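Long-range contact in fucolectin-related protein (Streptococcus pneumoniae, PDB 2WMF), which probably hydrolyses glycosidic bonds in host blood-group carbohydrate antigens as the catalytic module of a family 98 glycoside hydrolase: residues 98-109 against 132-143. Residues are numbered along the deposited sequence; the frame is centred on the assembly and turned at random.
Sequences REWYVKMLEEAQ and WLDEQFQKYSVL
With CG trans to its own backbone N (chi1 178°), W132 swings its indole across to helix 98-109, while Y140, its CG opposite the carbonyl carbon, lays its phenol against L105. CB of L105 sits over the centre of one Y140 ring face, 3.7 Å from the centroid; K139 CG covers the opposite face. At the ring's far end Y140 OH donates to E106 OE2 (2.6 Å), which accepts through its anti lone pair. K139 NZ lies 4.2 Å from E106 OE2, too far for a salt bridge but near enough perhaps to favour the charged carboxylate. The two helices are neighbours on the outside of the (beta/alpha)8 barrel, running nearly parallel, with axes 11.9 Å apart and inclined by 15°; strand 115-121 connects them and receives Y101, A108 and L143. Nearer the start of helix 98-109, R98 CG lies above one indole face of W132 near its rim, and CD makes an off-centre CH-pi contact with the five-membered ring; the guanidinium pairs with D93. Q136 NE2 lies over the other face and donates to W132 O. Y101 CD2 meets W132 CH2 at 3.4 Å, the rings oblique at 44°. Beyond the end of helix 130-139, the type I beta turn Y140-L143 is clasped by the Q109 amide: its OE1 accepts from V142 N (3.2 Å), and its NE2 donates almost straight to S141 OG (2.9 Å), within the amide plane.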
loop_
_atom_site.group_PDB
_atom_site.type_symbol
_atom_site.label_atom_id
_atom_site.label_comp_id
_atom_site.label_asym_id
_atom_site.label_seq_id
_atom_site.Cartn_x
_atom_site.Cartn_y
_atom_site.Cartn_z
ATOM N N ARG A 98 27.084 -9.352 -8.455
ATOM C CA ARG A 98 27.049 -10.601 -7.707
ATOM C C ARG A 98 27.825 -10.431 -6.366
ATOM O O ARG A 98 27.369 -10.860 -5.295
ATOM C CB ARG A 98 27.637 -11.726 -8.563
ATOM C CG ARG A 98 26.851 -12.098 -9.808
ATOM C CD ARG A 98 27.371 -13.388 -10.415
ATOM N NE ARG A 98 26.847 -13.683 -11.739
ATOM C CZ ARG A 98 27.082 -14.820 -12.390
ATOM N NH1 ARG A 98 27.819 -15.770 -11.832
ATOM N NH2 ARG A 98 26.571 -15.036 -13.590
ATOM N N GLU A 99 28.967 -9.751 -6.438
ATOM C CA GLU A 99 29.790 -9.483 -5.263
ATOM C C GLU A 99 28.989 -8.729 -4.198
ATOM O O GLU A 99 29.065 -9.054 -2.999
ATOM C CB GLU A 99 31.062 -8.703 -5.658
ATOM C CG GLU A 99 32.201 -9.643 -5.878
ATOM C CD GLU A 99 33.389 -9.080 -6.642
ATOM O OE1 GLU A 99 33.507 -7.832 -6.799
ATOM O OE2 GLU A 99 34.212 -9.935 -7.099
ATOM N N TRP A 100 28.222 -7.731 -4.644
ATOM C CA TRP A 100 27.395 -6.947 -3.741
ATOM C C TRP A 100 26.299 -7.805 -3.114
ATOM O O TRP A 100 26.098 -7.742 -1.905
ATOM C CB TRP A 100 26.771 -5.747 -4.468
ATOM C CG TRP A 100 26.026 -4.820 -3.534
ATOM C CD1 TRP A 100 26.556 -3.823 -2.785
ATOM C CD2 TRP A 100 24.608 -4.817 -3.266
ATOM N NE1 TRP A 100 25.564 -3.196 -2.054
ATOM C CE2 TRP A 100 24.359 -3.777 -2.341
ATOM C CE3 TRP A 100 23.531 -5.595 -3.713
ATOM C CZ2 TRP A 100 23.078 -3.492 -1.856
ATOM C CZ3 TRP A 100 22.263 -5.299 -3.241
ATOM C CH2 TRP A 100 22.044 -4.263 -2.328
ATOM N N TYR A 101 25.589 -8.587 -3.932
ATOM C CA TYR A 101 24.549 -9.491 -3.391
ATOM C C TYR A 101 25.127 -10.407 -2.300
ATOM O O TYR A 101 24.546 -10.540 -1.237
ATOM C CB TYR A 101 23.948 -10.364 -4.485
ATOM C CG TYR A 101 22.985 -9.685 -5.467
ATOM C CD1 TYR A 101 22.001 -8.788 -5.045
ATOM C CD2 TYR A 101 23.037 -9.999 -6.814
ATOM C CE1 TYR A 101 21.122 -8.206 -5.967
ATOM C CE2 TYR A 101 22.162 -9.419 -7.742
ATOM C CZ TYR A 101 21.214 -8.518 -7.301
ATOM O OH TYR A 101 20.365 -7.978 -8.234
ATOM N N VAL A 102 26.277 -11.004 -2.597
ATOM C CA VAL A 102 26.945 -11.936 -1.684
ATOM C C VAL A 102 27.415 -11.231 -0.425
ATOM O O VAL A 102 27.189 -11.732 0.685
ATOM C CB VAL A 102 28.104 -12.696 -2.388
ATOM C CG1 VAL A 102 28.950 -13.491 -1.357
ATOM C CG2 VAL A 102 27.548 -13.633 -3.490
ATOM N N LYS A 103 28.026 -10.070 -0.571
ATOM C CA LYS A 103 28.380 -9.230 0.588
ATOM C C LYS A 103 27.185 -9.010 1.505
ATOM O O LYS A 103 27.265 -9.181 2.702
ATOM C CB LYS A 103 28.965 -7.872 0.130
ATOM C CG LYS A 103 29.309 -6.897 1.262
ATOM C CD LYS A 103 29.529 -5.493 0.692
ATOM C CE LYS A 103 29.618 -4.434 1.773
ATOM N NZ LYS A 103 31.000 -4.304 2.310
ATOM N N MET A 104 26.056 -8.599 0.922
ATOM C CA MET A 104 24.877 -8.297 1.709
ATOM C C MET A 104 24.236 -9.556 2.323
ATOM O O MET A 104 23.747 -9.531 3.454
ATOM C CB MET A 104 23.872 -7.491 0.872
ATOM C CG MET A 104 24.427 -6.139 0.461
ATOM S SD MET A 104 25.078 -5.101 1.794
ATOM C CE MET A 104 23.768 -5.025 3.006
ATOM N N LEU A 105 24.267 -10.650 1.571
ATOM C CA LEU A 105 23.795 -11.951 2.071
ATOM C C LEU A 105 24.624 -12.430 3.268
ATOM O O LEU A 105 24.073 -12.860 4.283
ATOM C CB LEU A 105 23.802 -12.994 0.972
ATOM C CG LEU A 105 22.625 -12.880 -0.055
ATOM C CD1 LEU A 105 22.929 -13.675 -1.315
ATOM C CD2 LEU A 105 21.287 -13.337 0.584
ATOM N N GLU A 106 25.932 -12.301 3.150
ATOM C CA GLU A 106 26.826 -12.660 4.257
ATOM C C GLU A 106 26.507 -11.876 5.535
ATOM O O GLU A 106 26.407 -12.439 6.632
ATOM C CB GLU A 106 28.288 -12.440 3.846
ATOM C CG GLU A 106 28.820 -13.519 2.905
ATOM C CD GLU A 106 29.090 -14.851 3.615
ATOM O OE1 GLU A 106 29.709 -14.824 4.690
ATOM O OE2 GLU A 106 28.662 -15.901 3.116
ATOM N N GLU A 107 26.329 -10.569 5.373
ATOM C CA GLU A 107 26.034 -9.709 6.506
ATOM C C GLU A 107 24.666 -10.069 7.098
ATOM O O GLU A 107 24.527 -10.201 8.319
ATOM C CB GLU A 107 26.128 -8.264 6.042
ATOM C CG GLU A 107 26.147 -7.265 7.085
ATOM C CD GLU A 107 26.240 -5.863 6.479
ATOM O OE1 GLU A 107 26.723 -5.714 5.322
ATOM O OE2 GLU A 107 25.828 -4.913 7.170
ATOM N N ALA A 108 23.644 -10.220 6.244
ATOM C CA ALA A 108 22.305 -10.596 6.729
ATOM C C ALA A 108 22.311 -11.951 7.442
ATOM O O ALA A 108 21.617 -12.147 8.481
ATOM C CB ALA A 108 21.263 -10.602 5.579
ATOM N N GLN A 109 23.020 -12.908 6.869
ATOM C CA GLN A 109 23.066 -14.258 7.483
ATOM C C GLN A 109 23.714 -14.179 8.861
ATOM O O GLN A 109 23.205 -14.781 9.804
ATOM C CB GLN A 109 23.809 -15.237 6.583
ATOM C CG GLN A 109 23.703 -16.673 7.034
ATOM C CD GLN A 109 22.353 -17.264 6.793
ATOM O OE1 GLN A 109 21.788 -17.158 5.692
ATOM N NE2 GLN A 109 21.820 -17.952 7.824
ATOM N N TRP A 132 22.487 -19.396 -10.459
ATOM C CA TRP A 132 23.136 -18.600 -9.422
ATOM C C TRP A 132 22.194 -18.331 -8.255
ATOM O O TRP A 132 22.566 -18.450 -7.089
ATOM C CB TRP A 132 23.685 -17.279 -9.983
ATOM C CG TRP A 132 24.323 -16.369 -8.970
ATOM C CD1 TRP A 132 25.642 -16.316 -8.614
ATOM C CD2 TRP A 132 23.658 -15.379 -8.162
ATOM N NE1 TRP A 132 25.838 -15.351 -7.664
ATOM C CE2 TRP A 132 24.642 -14.770 -7.347
ATOM C CE3 TRP A 132 22.326 -14.945 -8.054
ATOM C CZ2 TRP A 132 24.338 -13.772 -6.425
ATOM C CZ3 TRP A 132 22.032 -13.973 -7.144
ATOM C CH2 TRP A 132 23.022 -13.372 -6.356
ATOM N N LEU A 133 20.959 -17.984 -8.553
ATOM C CA LEU A 133 19.982 -17.765 -7.486
ATOM C C LEU A 133 19.735 -19.058 -6.671
ATOM O O LEU A 133 19.649 -19.024 -5.429
ATOM C CB LEU A 133 18.664 -17.267 -8.073
ATOM C CG LEU A 133 17.533 -16.998 -7.089
ATOM C CD1 LEU A 133 17.945 -15.930 -6.090
ATOM C CD2 LEU A 133 16.213 -16.634 -7.827
ATOM N N ASP A 134 19.599 -20.177 -7.394
ATOM C CA ASP A 134 19.417 -21.515 -6.790
ATOM C C ASP A 134 20.541 -21.764 -5.742
ATOM O O ASP A 134 20.271 -22.129 -4.595
ATOM C CB ASP A 134 19.399 -22.564 -7.905
ATOM C CG ASP A 134 19.099 -23.979 -7.415
ATOM O OD1 ASP A 134 19.824 -24.465 -6.528
ATOM O OD2 ASP A 134 18.110 -24.553 -7.902
ATOM N N GLU A 135 21.784 -21.471 -6.133
ATOM C CA GLU A 135 22.959 -21.589 -5.252
ATOM C C GLU A 135 22.828 -20.711 -4.026
ATOM O O GLU A 135 23.159 -21.124 -2.925
ATOM C CB GLU A 135 24.245 -21.231 -6.019
ATOM C CG GLU A 135 24.607 -22.276 -7.046
ATOM C CD GLU A 135 25.730 -21.825 -7.999
ATOM O OE1 GLU A 135 26.169 -20.641 -7.947
ATOM O OE2 GLU A 135 26.162 -22.675 -8.828
ATOM N N GLN A 136 22.335 -19.488 -4.208
ATOM C CA GLN A 136 22.182 -18.602 -3.083
ATOM C C GLN A 136 21.112 -19.102 -2.096
ATOM O O GLN A 136 21.327 -19.018 -0.890
ATOM C CB GLN A 136 21.934 -17.141 -3.505
ATOM C CG GLN A 136 22.898 -16.562 -4.543
ATOM C CD GLN A 136 24.353 -17.022 -4.349
ATOM O OE1 GLN A 136 24.932 -16.873 -3.252
ATOM N NE2 GLN A 136 24.933 -17.614 -5.394
ATOM N N PHE A 137 19.999 -19.644 -2.599
ATOM C CA PHE A 137 18.981 -20.233 -1.715
ATOM C C PHE A 137 19.560 -21.416 -0.911
ATOM O O PHE A 137 19.233 -21.589 0.249
ATOM C CB PHE A 137 17.768 -20.721 -2.502
ATOM C CG PHE A 137 16.793 -19.647 -2.916
ATOM C CD1 PHE A 137 16.261 -18.778 -1.977
ATOM C CD2 PHE A 137 16.335 -19.582 -4.235
ATOM C CE1 PHE A 137 15.311 -17.788 -2.346
ATOM C CE2 PHE A 137 15.386 -18.618 -4.600
ATOM C CZ PHE A 137 14.874 -17.719 -3.638
ATOM N N GLN A 138 20.416 -22.203 -1.552
ATOM C CA GLN A 138 21.016 -23.352 -0.867
ATOM C C GLN A 138 21.880 -22.881 0.295
ATOM O O GLN A 138 21.912 -23.502 1.362
ATOM C CB GLN A 138 21.879 -24.159 -1.830
ATOM C CG GLN A 138 21.128 -24.886 -2.882
ATOM C CD GLN A 138 22.090 -25.618 -3.813
ATOM O OE1 GLN A 138 22.889 -26.446 -3.336
ATOM N NE2 GLN A 138 22.057 -25.303 -5.131
ATOM N N LYS A 139 22.618 -21.810 0.079
ATOM C CA LYS A 139 23.603 -21.356 1.034
ATOM C C LYS A 139 23.056 -20.506 2.178
ATOM O O LYS A 139 23.597 -20.533 3.288
ATOM C CB LYS A 139 24.679 -20.599 0.290
ATOM C CG LYS A 139 25.794 -20.125 1.214
ATOM C CD LYS A 139 27.102 -19.911 0.499
ATOM C CE LYS A 139 28.180 -19.553 1.529
ATOM N NZ LYS A 139 29.484 -19.307 0.851
ATOM N N TYR A 140 22.018 -19.697 1.894
ATOM C CA TYR A 140 21.569 -18.668 2.817
ATOM C C TYR A 140 20.113 -18.891 3.258
ATOM O O TYR A 140 19.170 -18.631 2.485
ATOM C CB TYR A 140 21.698 -17.290 2.151
ATOM C CG TYR A 140 23.125 -16.900 1.828
ATOM C CD1 TYR A 140 24.024 -16.587 2.865
ATOM C CD2 TYR A 140 23.613 -16.938 0.518
ATOM C CE1 TYR A 140 25.327 -16.254 2.601
ATOM C CE2 TYR A 140 24.953 -16.604 0.238
ATOM C CZ TYR A 140 25.798 -16.277 1.307
ATOM O OH TYR A 140 27.099 -15.945 1.060
ATOM N N SER A 141 19.932 -19.311 4.509
ATOM C CA SER A 141 18.591 -19.465 5.071
ATOM C C SER A 141 17.855 -18.103 5.189
ATOM O O SER A 141 16.630 -18.067 5.203
ATOM C CB SER A 141 18.636 -20.167 6.451
ATOM O OG SER A 141 19.302 -19.401 7.414
ATOM N N VAL A 142 18.617 -17.017 5.313
ATOM C CA VAL A 142 17.993 -15.658 5.400
ATOM C C VAL A 142 17.426 -15.173 4.057
ATOM O O VAL A 142 16.673 -14.206 4.042
ATOM C CB VAL A 142 18.940 -14.563 5.961
ATOM C CG1 VAL A 142 19.340 -14.864 7.420
ATOM C CG2 VAL A 142 20.132 -14.359 5.082
ATOM N N LEU A 143 17.793 -15.809 2.952
ATOM C CA LEU A 143 17.306 -15.379 1.639
ATOM C C LEU A 143 15.872 -15.891 1.471
ATOM O O LEU A 143 15.656 -17.059 1.242
ATOM C CB LEU A 143 18.212 -15.860 0.515
ATOM C CG LEU A 143 17.782 -15.457 -0.906
ATOM C CD1 LEU A 143 17.572 -13.906 -1.004
ATOM C CD2 LEU A 143 18.724 -15.989 -2.023
#